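Local coordinates for protein deoxyribose-phosphate aldolase (PDB 4EIV) that is an aldolase-family enzyme built on a closed parallel beta/alpha barrel, and assembles as a pair of subunits, at residues K19-F29 with M243-M251; A46-I57 with F273-E284. All coordinates share one frame; numbering follows the deposited sequence.

Contact 1: residues K19-F29 with M243-M251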
loop_
_atom_site.group_PDB
_atom_site.type_symbol
_atom_site.label_atom_id
_atom_site.label_comp_id
_atom_site.label_asym_id
_atom_site.label_seq_id
_atom_site.Cartn_x
_atom_site.Cartn_y
_atom_site.Cartn_z
ATOM N N LYS A 19 -16.084 -3.631 1.651
ATOM C CA LYS A 19 -15.803 -3.973 3.039
ATOM C C LYS A 19 -14.674 -5.004 3.094
ATOM O O LYS A 19 -13.812 -4.919 3.950
ATOM C CB LYS A 19 -17.062 -4.488 3.745
ATOM C CG LYS A 19 -18.116 -3.409 3.942
ATOM C CD LYS A 19 -19.426 -3.965 4.499
ATOM C CE LYS A 19 -20.490 -2.892 4.703
ATOM N NZ LYS A 19 -21.817 -3.486 5.009
ATOM N N GLN A 20 -14.707 -5.982 2.186
ATOM C CA GLN A 20 -13.667 -7.011 2.132
ATOM C C GLN A 20 -12.294 -6.417 1.870
ATOM O O GLN A 20 -11.334 -6.796 2.536
ATOM C CB GLN A 20 -14.027 -8.070 1.089
ATOM C CG GLN A 20 -15.255 -8.896 1.481
ATOM C CD GLN A 20 -15.937 -9.586 0.311
ATOM O OE1 GLN A 20 -15.663 -9.301 -0.849
ATOM N NE2 GLN A 20 -16.836 -10.512 0.629
ATOM N N PHE A 21 -12.216 -5.440 0.969
ATOM C CA PHE A 21 -10.939 -4.799 0.673
ATOM C C PHE A 21 -10.451 -3.968 1.865
ATOM O O PHE A 21 -9.282 -3.987 2.229
ATOM C CB PHE A 21 -11.018 -3.931 -0.593
ATOM C CG PHE A 21 -9.825 -3.041 -0.760
ATOM C CD1 PHE A 21 -8.564 -3.570 -0.929
ATOM C CD2 PHE A 21 -9.962 -1.661 -0.680
ATOM C CE1 PHE A 21 -7.459 -2.715 -1.019
ATOM C CE2 PHE A 21 -8.900 -0.832 -0.765
ATOM C CZ PHE A 21 -7.646 -1.335 -0.918
ATOM N N THR A 22 -11.365 -3.242 2.479
ATOM C CA THR A 22 -11.021 -2.421 3.641
ATOM C C THR A 22 -10.554 -3.316 4.771
ATOM O O THR A 22 -9.538 -3.015 5.416
ATOM C CB THR A 22 -12.216 -1.542 4.063
ATOM O OG1 THR A 22 -12.591 -0.739 2.949
ATOM C CG2 THR A 22 -11.866 -0.638 5.255
ATOM N N SER A 23 -11.261 -4.419 5.010
ATOM C CA SER A 23 -10.855 -5.364 6.058
ATOM C C SER A 23 -9.461 -5.925 5.793
ATOM O O SER A 23 -8.631 -5.983 6.700
ATOM C CB SER A 23 -11.839 -6.526 6.144
ATOM O OG SER A 23 -13.124 -6.096 6.543
ATOM N N ARG A 24 -9.208 -6.319 4.545
ATOM C CA ARG A 24 -7.901 -6.884 4.175
ATOM C C ARG A 24 -6.774 -5.884 4.399
ATOM O O ARG A 24 -5.695 -6.223 4.877
ATOM C CB ARG A 24 -7.908 -7.380 2.731
ATOM C CG ARG A 24 -6.561 -7.950 2.277
ATOM C CD ARG A 24 -6.166 -9.185 3.063
ATOM N NE ARG A 24 -4.826 -9.667 2.745
ATOM C CZ ARG A 24 -3.722 -9.366 3.417
ATOM N NH1 ARG A 24 -3.744 -8.507 4.441
ATOM N NH2 ARG A 24 -2.580 -9.916 3.059
ATOM N N THR A 25 -7.043 -4.638 4.025
ATOM C CA THR A 25 -6.118 -3.550 4.232
ATOM C C THR A 25 -5.817 -3.353 5.720
ATOM O O THR A 25 -4.670 -3.229 6.121
ATOM C CB THR A 25 -6.699 -2.247 3.641
ATOM O OG1 THR A 25 -6.822 -2.371 2.215
ATOM C CG2 THR A 25 -5.796 -1.048 3.949
ATOM N N LEU A 26 -6.857 -3.298 6.530
ATOM C CA LEU A 26 -6.667 -3.137 7.972
ATOM C C LEU A 26 -5.888 -4.303 8.602
ATOM O O LEU A 26 -5.096 -4.077 9.500
ATOM C CB LEU A 26 -8.022 -2.883 8.661
ATOM C CG LEU A 26 -8.625 -1.498 8.377
ATOM C CD1 LEU A 26 -10.068 -1.448 8.750
ATOM C CD2 LEU A 26 -7.828 -0.374 9.058
ATOM N N LEU A 27 -6.121 -5.529 8.143
ATOM C CA LEU A 27 -5.381 -6.681 8.674
ATOM C C LEU A 27 -3.881 -6.472 8.466
ATOM O O LEU A 27 -3.074 -6.824 9.310
ATOM C CB LEU A 27 -5.813 -8.001 8.037
ATOM C CG LEU A 27 -7.208 -8.509 8.405
ATOM C CD1 LEU A 27 -7.597 -9.665 7.482
ATOM C CD2 LEU A 27 -7.290 -8.937 9.899
ATOM N N ASN A 28 -3.508 -5.884 7.330
ATOM C CA ASN A 28 -2.112 -5.627 7.007
ATOM C C ASN A 28 -1.433 -4.588 7.930
ATOM O O ASN A 28 -0.214 -4.480 7.933
ATOM C CB ASN A 28 -2.026 -5.146 5.553
ATOM C CG ASN A 28 -0.603 -4.880 5.097
ATOM O OD1 ASN A 28 0.259 -5.737 5.158
ATOM N ND2 ASN A 28 -0.364 -3.664 4.609
ATOM N N PHE A 29 -2.243 -3.818 8.662
ATOM C CA PHE A 29 -1.765 -2.789 9.595
ATOM C C PHE A 29 -1.977 -3.141 11.064
ATOM O O PHE A 29 -1.499 -2.419 11.948
ATOM C CB PHE A 29 -2.545 -1.477 9.412
ATOM C CG PHE A 29 -2.515 -0.917 8.026
ATOM C CD1 PHE A 29 -1.362 -0.958 7.257
ATOM C CD2 PHE A 29 -3.648 -0.278 7.513
ATOM C CE1 PHE A 29 -1.347 -0.410 5.981
ATOM C CE2 PHE A 29 -3.625 0.283 6.235
ATOM C CZ PHE A 29 -2.463 0.219 5.480
ATOM N N MET A 243 -15.211 -1.779 12.810
ATOM C CA MET A 243 -14.524 -1.553 11.546
ATOM C C MET A 243 -14.876 -0.226 10.867
ATOM O O MET A 243 -13.989 0.428 10.327
ATOM C CB MET A 243 -14.749 -2.728 10.582
ATOM C CG MET A 243 -13.994 -2.588 9.262
ATOM S SD MET A 243 -14.083 -4.032 8.181
ATOM C CE MET A 243 -15.819 -4.058 7.811
ATOM N N ALA A 244 -16.138 0.183 10.898
ATOM C CA ALA A 244 -16.509 1.434 10.231
ATOM C C ALA A 244 -15.781 2.659 10.777
ATOM O O ALA A 244 -15.257 3.486 10.014
ATOM C CB ALA A 244 -18.002 1.639 10.338
ATOM N N GLU A 245 -15.704 2.756 12.097
ATOM C CA GLU A 245 -14.991 3.855 12.739
ATOM C C GLU A 245 -13.508 3.792 12.395
ATOM O O GLU A 245 -12.849 4.810 12.198
ATOM C CB GLU A 245 -15.169 3.819 14.269
ATOM C CG GLU A 245 -16.553 4.251 14.793
ATOM C CD GLU A 245 -17.681 3.225 14.623
ATOM O OE1 GLU A 245 -18.838 3.567 14.957
ATOM O OE2 GLU A 245 -17.446 2.079 14.171
ATOM N N THR A 246 -12.972 2.581 12.322
ATOM C CA THR A 246 -11.570 2.415 12.022
ATOM C C THR A 246 -11.271 2.913 10.577
ATOM O O THR A 246 -10.234 3.537 10.330
ATOM C CB THR A 246 -11.150 0.946 12.261
ATOM O OG1 THR A 246 -11.479 0.551 13.609
ATOM C CG2 THR A 246 -9.708 0.762 12.063
ATOM N N ALA A 247 -12.211 2.658 9.649
ATOM C CA ALA A 247 -12.099 3.080 8.241
ATOM C C ALA A 247 -11.974 4.606 8.071
ATOM O O ALA A 247 -11.279 5.095 7.157
ATOM C CB ALA A 247 -13.293 2.566 7.407
ATOM N N ASP A 248 -12.637 5.361 8.937
ATOM C CA ASP A 248 -12.553 6.816 8.887
ATOM C C ASP A 248 -11.085 7.254 9.017
ATOM O O ASP A 248 -10.632 8.191 8.352
ATOM C CB ASP A 248 -13.406 7.462 9.991
ATOM C CG ASP A 248 -14.891 7.466 9.683
ATOM O OD1 ASP A 248 -15.686 7.122 10.575
ATOM O OD2 ASP A 248 -15.278 7.844 8.559
ATOM N N PHE A 249 -10.336 6.571 9.870
ATOM C CA PHE A 249 -8.932 6.908 10.042
ATOM C C PHE A 249 -8.090 6.693 8.780
ATOM O O PHE A 249 -7.124 7.415 8.566
ATOM C CB PHE A 249 -8.329 6.186 11.256
ATOM C CG PHE A 249 -8.837 6.696 12.581
ATOM C CD1 PHE A 249 -8.537 7.988 13.001
ATOM C CD2 PHE A 249 -9.576 5.883 13.429
ATOM C CE1 PHE A 249 -8.975 8.459 14.217
ATOM C CE2 PHE A 249 -10.009 6.344 14.663
ATOM C CZ PHE A 249 -9.733 7.639 15.060
ATOM N N LEU A 250 -8.410 5.674 7.965
ATOM C CA LEU A 250 -7.666 5.478 6.712
ATOM C C LEU A 250 -7.817 6.686 5.805
ATOM O O LEU A 250 -6.852 7.130 5.202
ATOM C CB LEU A 250 -8.141 4.232 5.971
ATOM C CG LEU A 250 -7.874 2.892 6.655
ATOM C CD1 LEU A 250 -8.574 1.743 5.908
ATOM C CD2 LEU A 250 -6.395 2.647 6.751
ATOM N N MET A 251 -9.045 7.179 5.666
ATOM C CA MET A 251 -9.294 8.355 4.843
ATOM C C MET A 251 -8.615 9.593 5.392
ATOM O O MET A 251 -8.053 10.392 4.625
ATOM C CB MET A 251 -10.795 8.597 4.689
ATOM C CG MET A 251 -11.487 7.500 3.908
ATOM S SD MET A 251 -10.890 7.300 2.212
ATOM C CE MET A 251 -11.737 8.638 1.358
#

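Contact 2: residues A46-I57 with F273-E284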
loop_
_atom_site.group_PDB
_atom_site.type_symbol
_atom_site.label_atom_id
_atom_site.label_comp_id
_atom_site.label_asym_id
_atom_site.label_seq_id
_atom_site.Cartn_x
_atom_site.Cartn_y
_atom_site.Cartn_z
ATOM N N ALA A 46 -5.414 -17.496 22.580
ATOM C CA ALA A 46 -6.618 -17.304 21.758
ATOM C C ALA A 46 -6.467 -16.113 20.810
ATOM O O ALA A 46 -6.794 -16.182 19.629
ATOM C CB ALA A 46 -7.857 -17.137 22.643
ATOM N N VAL A 47 -5.938 -15.023 21.336
ATOM C CA VAL A 47 -5.723 -13.825 20.537
ATOM C C VAL A 47 -4.681 -14.091 19.452
ATOM O O VAL A 47 -4.869 -13.724 18.288
ATOM C CB VAL A 47 -5.281 -12.659 21.444
ATOM C CG1 VAL A 47 -4.751 -11.514 20.630
ATOM C CG2 VAL A 47 -6.438 -12.229 22.340
ATOM N N CYS A 48 -3.580 -14.728 19.838
ATOM C CA CYS A 48 -2.493 -15.021 18.907
ATOM C C CYS A 48 -2.893 -15.912 17.744
ATOM O O CYS A 48 -2.414 -15.726 16.632
ATOM C CB CYS A 48 -1.296 -15.644 19.629
ATOM S SG CYS A 48 -0.374 -14.463 20.618
ATOM N N LYS A 49 -3.769 -16.875 18.003
ATOM C CA LYS A 49 -4.220 -17.782 16.956
ATOM C C LYS A 49 -4.978 -17.051 15.855
ATOM O O LYS A 49 -4.759 -17.317 14.672
ATOM C CB LYS A 49 -5.047 -18.905 17.566
ATOM C CG LYS A 49 -4.171 -19.899 18.311
ATOM C CD LYS A 49 -4.960 -20.863 19.171
ATOM C CE LYS A 49 -4.030 -21.726 20.011
ATOM N NZ LYS A 49 -4.764 -22.597 20.974
ATOM N N ILE A 50 -5.850 -16.118 16.237
ATOM C CA ILE A 50 -6.606 -15.328 15.245
ATOM C C ILE A 50 -5.665 -14.296 14.577
ATOM O O ILE A 50 -5.746 -14.065 13.379
ATOM C CB ILE A 50 -7.858 -14.661 15.837
ATOM C CG1 ILE A 50 -8.773 -15.724 16.454
ATOM C CG2 ILE A 50 -8.579 -13.828 14.768
ATOM C CD1 ILE A 50 -9.214 -16.821 15.502
ATOM N N ALA A 51 -4.745 -13.723 15.347
ATOM C CA ALA A 51 -3.751 -12.800 14.793
ATOM C C ALA A 51 -2.885 -13.453 13.706
ATOM O O ALA A 51 -2.658 -12.873 12.646
ATOM C CB ALA A 51 -2.836 -12.265 15.921
ATOM N N ALA A 52 -2.464 -14.692 13.958
ATOM C CA ALA A 52 -1.526 -15.385 13.090
ATOM C C ALA A 52 -2.132 -16.184 11.945
ATOM O O ALA A 52 -1.386 -16.659 11.100
ATOM C CB ALA A 52 -0.615 -16.296 13.931
ATOM N N LYS A 53 -3.454 -16.333 11.911
ATOM C CA LYS A 53 -4.128 -17.065 10.835
ATOM C C LYS A 53 -3.859 -16.359 9.508
ATOM O O LYS A 53 -3.880 -15.134 9.438
ATOM C CB LYS A 53 -5.634 -17.120 11.098
ATOM C CG LYS A 53 -6.423 -17.986 10.109
ATOM C CD LYS A 53 -7.893 -18.082 10.536
ATOM C CE LYS A 53 -8.696 -19.102 9.727
ATOM N NZ LYS A 53 -8.760 -18.803 8.283
ATOM N N ASP A 54 -3.662 -17.131 8.450
ATOM C CA ASP A 54 -3.322 -16.567 7.151
ATOM C C ASP A 54 -4.523 -15.781 6.578
ATOM O O ASP A 54 -5.637 -16.291 6.553
ATOM C CB ASP A 54 -2.903 -17.730 6.239
ATOM C CG ASP A 54 -2.224 -17.286 4.952
ATOM O OD1 ASP A 54 -2.448 -16.167 4.484
ATOM O OD2 ASP A 54 -1.484 -18.116 4.367
ATOM N N PRO A 55 -4.326 -14.515 6.163
ATOM C CA PRO A 55 -3.115 -13.697 6.198
ATOM C C PRO A 55 -2.898 -13.084 7.583
ATOM O O PRO A 55 -3.794 -12.462 8.153
ATOM C CB PRO A 55 -3.407 -12.610 5.166
ATOM C CG PRO A 55 -4.864 -12.447 5.214
ATOM C CD PRO A 55 -5.404 -13.832 5.418
ATOM N N ALA A 56 -1.695 -13.259 8.099
ATOM C CA ALA A 56 -1.375 -12.775 9.430
ATOM C C ALA A 56 -1.381 -11.264 9.514
ATOM O O ALA A 56 -1.021 -10.561 8.559
ATOM C CB ALA A 56 -0.012 -13.281 9.854
ATOM N N ILE A 57 -1.769 -10.774 10.680
ATOM C CA ILE A 57 -1.691 -9.349 10.960
ATOM C C ILE A 57 -0.241 -9.006 11.313
ATOM O O ILE A 57 0.643 -9.881 11.271
ATOM C CB ILE A 57 -2.665 -8.913 12.065
ATOM C CG1 ILE A 57 -2.324 -9.515 13.434
ATOM C CG2 ILE A 57 -4.113 -9.206 11.633
ATOM C CD1 ILE A 57 -3.098 -8.935 14.604
ATOM N N PHE A 273 -9.457 -7.532 20.367
ATOM C CA PHE A 273 -9.733 -8.854 19.836
ATOM C C PHE A 273 -11.037 -8.904 19.059
ATOM O O PHE A 273 -11.091 -9.524 18.000
ATOM C CB PHE A 273 -9.708 -9.847 21.015
ATOM C CG PHE A 273 -9.777 -11.302 20.635
ATOM C CD1 PHE A 273 -9.204 -11.791 19.466
ATOM C CD2 PHE A 273 -10.308 -12.210 21.538
ATOM C CE1 PHE A 273 -9.253 -13.145 19.165
ATOM C CE2 PHE A 273 -10.351 -13.559 21.245
ATOM C CZ PHE A 273 -9.814 -14.024 20.050
ATOM N N ASN A 274 -12.098 -8.284 19.579
ATOM C CA ASN A 274 -13.371 -8.271 18.859
ATOM C C ASN A 274 -13.243 -7.574 17.492
ATOM O O ASN A 274 -13.780 -8.073 16.495
ATOM C CB ASN A 274 -14.493 -7.678 19.708
ATOM C CG ASN A 274 -14.879 -8.576 20.876
ATOM O OD1 ASN A 274 -14.733 -9.803 20.813
ATOM N ND2 ASN A 274 -15.397 -7.970 21.938
ATOM N N LEU A 275 -12.474 -6.483 17.430
ATOM C CA LEU A 275 -12.257 -5.809 16.140
ATOM C C LEU A 275 -11.484 -6.727 15.191
ATOM O O LEU A 275 -11.816 -6.834 14.015
ATOM C CB LEU A 275 -11.579 -4.449 16.316
ATOM C CG LEU A 275 -11.178 -3.671 15.049
ATOM C CD1 LEU A 275 -12.388 -3.427 14.133
ATOM C CD2 LEU A 275 -10.584 -2.343 15.465
ATOM N N LEU A 276 -10.430 -7.365 15.691
ATOM C CA LEU A 276 -9.672 -8.317 14.882
ATOM C C LEU A 276 -10.584 -9.383 14.282
ATOM O O LEU A 276 -10.508 -9.686 13.085
ATOM C CB LEU A 276 -8.560 -8.970 15.712
ATOM C CG LEU A 276 -7.801 -10.101 15.020
ATOM C CD1 LEU A 276 -7.208 -9.623 13.677
ATOM C CD2 LEU A 276 -6.753 -10.689 15.951
ATOM N N LYS A 277 -11.467 -9.948 15.104
ATOM C CA LYS A 277 -12.391 -10.955 14.612
ATOM C C LYS A 277 -13.374 -10.388 13.574
ATOM O O LYS A 277 -13.662 -11.055 12.602
ATOM C CB LYS A 277 -13.113 -11.649 15.768
ATOM C CG LYS A 277 -12.163 -12.562 16.591
ATOM C CD LYS A 277 -12.829 -13.309 17.747
ATOM C CE LYS A 277 -13.141 -12.391 18.916
ATOM N NZ LYS A 277 -13.696 -13.158 20.062
ATOM N N GLU A 278 -13.831 -9.151 13.758
ATOM C CA GLU A 278 -14.707 -8.514 12.778
ATOM C C GLU A 278 -13.978 -8.388 11.436
ATOM O O GLU A 278 -14.525 -8.693 10.377
ATOM C CB GLU A 278 -15.155 -7.121 13.244
ATOM C CG GLU A 278 -16.144 -6.472 12.249
ATOM C CD GLU A 278 -16.563 -5.051 12.597
ATOM O OE1 GLU A 278 -15.986 -4.430 13.505
ATOM O OE2 GLU A 278 -17.519 -4.570 11.958
ATOM N N LEU A 279 -12.718 -7.982 11.491
ATOM C CA LEU A 279 -11.941 -7.802 10.271
ATOM C C LEU A 279 -11.744 -9.134 9.561
ATOM O O LEU A 279 -11.971 -9.242 8.351
ATOM C CB LEU A 279 -10.574 -7.197 10.579
ATOM C CG LEU A 279 -10.552 -5.785 11.175
ATOM C CD1 LEU A 279 -9.117 -5.382 11.506
ATOM C CD2 LEU A 279 -11.196 -4.765 10.249
ATOM N N ARG A 280 -11.328 -10.144 10.318
ATOM C CA ARG A 280 -11.024 -11.434 9.727
ATOM C C ARG A 280 -12.278 -12.106 9.172
ATOM O O ARG A 280 -12.249 -12.681 8.071
ATOM C CB ARG A 280 -10.242 -12.331 10.690
ATOM C CG ARG A 280 -9.538 -13.402 9.904
ATOM C CD ARG A 280 -8.546 -14.190 10.676
ATOM N NE ARG A 280 -7.304 -13.517 11.066
ATOM C CZ ARG A 280 -6.311 -13.169 10.247
ATOM N NH1 ARG A 280 -6.423 -13.238 8.918
ATOM N NH2 ARG A 280 -5.211 -12.676 10.765
ATOM N N ASP A 281 -13.393 -12.006 9.894
ATOM C CA ASP A 281 -14.656 -12.555 9.414
ATOM C C ASP A 281 -15.065 -11.915 8.086
ATOM O O ASP A 281 -15.534 -12.595 7.167
ATOM C CB ASP A 281 -15.754 -12.402 10.475
ATOM C CG ASP A 281 -15.532 -13.321 11.696
ATOM O OD1 ASP A 281 -14.597 -14.159 11.693
ATOM O OD2 ASP A 281 -16.294 -13.199 12.675
ATOM N N CYS A 282 -14.869 -10.606 7.984
ATOM C CA CYS A 282 -15.207 -9.877 6.779
ATOM C C CYS A 282 -14.340 -10.341 5.610
ATOM O O CYS A 282 -14.850 -10.682 4.542
ATOM C CB CYS A 282 -15.026 -8.381 7.006
ATOM S SG CYS A 282 -15.507 -7.378 5.585
ATOM N N TYR A 283 -13.027 -10.349 5.810
ATOM C CA TYR A 283 -12.116 -10.783 4.767
ATOM C C TYR A 283 -12.369 -12.208 4.293
ATOM O O TYR A 283 -12.351 -12.488 3.079
ATOM C CB TYR A 283 -10.658 -10.660 5.199
ATOM C CG TYR A 283 -9.756 -11.333 4.212
ATOM C CD1 TYR A 283 -9.597 -10.810 2.935
ATOM C CD2 TYR A 283 -9.119 -12.537 4.519
ATOM C CE1 TYR A 283 -8.811 -11.445 1.993
ATOM C CE2 TYR A 283 -8.320 -13.183 3.579
ATOM C CZ TYR A 283 -8.175 -12.627 2.314
ATOM O OH TYR A 283 -7.374 -13.226 1.384
ATOM N N GLU A 284 -12.647 -13.099 5.241
ATOM C CA GLU A 284 -12.878 -14.503 4.905
ATOM C C GLU A 284 -14.131 -14.734 4.063
ATOM O O GLU A 284 -14.292 -15.805 3.503
ATOM C CB GLU A 284 -12.862 -15.368 6.170
ATOM C CG GLU A 284 -11.450 -15.498 6.739
ATOM C CD GLU A 284 -11.380 -16.236 8.053
ATOM O OE1 GLU A 284 -12.442 -16.656 8.571
ATOM O OE2 GLU A 284 -10.248 -16.405 8.567
HETATM O O HOH W 1 -8.192 -14.879 7.384
#

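Contact 1: residues K19-F29 with M243-M251
Leu26 meets Met243, Thr246 and Leu250 in a buried, apolar helix-helix contact on the outer wall of a beta/alpha barrel. Its CD2 branch does most of the work, touching Thr246 CG2 at 3.7 Å and Leu250 CD1 at 3.9 Å. The other branch, CD1, lies against the start of the Met243 chain. That chain leaves the backbone with CG anti to N (chi1 -177°) and turns only at its last torsion, so that Met243 CE arrives 4.3 Å from Lys19 CB. The axes of the short segments approach to 10.9 Å and make a steep angle of 74°. Helix 17-27 precedes the first barrel strand, whereas helix 243-257 follows the seventh of the eight strands. The two are more than 200 residues apart in sequence. Strand 267-271 lies beneath helix 243-257, touched by Thr246 and Leu250, and its Val269 pairs through backbone bonds with Phe29, just past helix 17-27. Two threonines show how polar residues serve an apolar seam. Thr22 turns its methyl group, CG2, to Ala247 CB at 4.1 Å and sends its hydroxyl back to Tyr18 O; Thr246 likewise offers Leu26 a methyl while OG1 bonds to His242 O. Leu250 CD2 meets Phe29 CE2 at 3.7 Å.

Contact 2: residues A46-I57 with F273-E284
Arg280 reaches from helix 273-284 and grips Pro55 O end-on with two nitrogens, NH1 at 2.8 Å and NH2 at 3.0 Å, the acceptor lying almost in the guanidinium plane. A bend at chi3 (-71°) swings the group across so that Arg280 NE also makes a weak bond to Ile50 O at 2.8 Å, with NH2 adding a second weak one. Ile50 sits near the C-terminal end of helix 41-52, where the positive charge would probably be favoured by the helix dipole. The paired bonds to Pro55 O, with the weak ones to Ile50 O, hold the guanidinium's rotation, and the Lys53 backbone covers one of its faces without bonding. A water accepts from NH1 and donates to Asp54 O and Glu284 OE2. Glu284 OE2 also receives Lys53 NZ in a salt bridge of 2.8 Å, met from above the carboxylate plane. In a barrel of eight parallel strands, these helices follow the first and the last strand, so they pack where the ring of helices closes; segments 46-52 and 273-284 run at 31° to each other. Ile50 is a knob in the hole formed by Phe273, Leu276, Lys277 and Arg280. The Phe273 ring is sandwiched: Val47 CG2 makes a CH-pi contact 3.9 Å from its centroid, and Lys277 CE lies over the opposite face. Leu276 CD1 meets Ile57 CG2 tip to tip at 3.7 Å, while Pro55, after its cis peptide bond, rests CD on Tyr283 CE2 at 3.5 Å.

How the contacts relate
Both contacts lie on the same side of the barrel, with centres about 13 Å apart, and share the layer of helices outside the strands rather than any one segment. Contact 1 is the more buried and relies on methyl and methylene groups; contact 2 covers more area, is partly exposed, and holds its outer end with charges and a water. They meet directly: Glu278 OE1 of helix 273-284 probably bonds to Met243 N, at the start of helix 243-257. Helix 273-284 lies against both segments of contact 1, with Cys282 on Ser23 and Leu279 on Met243, while Leu27 packs separately on Ile57. The second subunit comes near many residues of contact 1, including Phe21, but reaches contact 2 only at Tyr283.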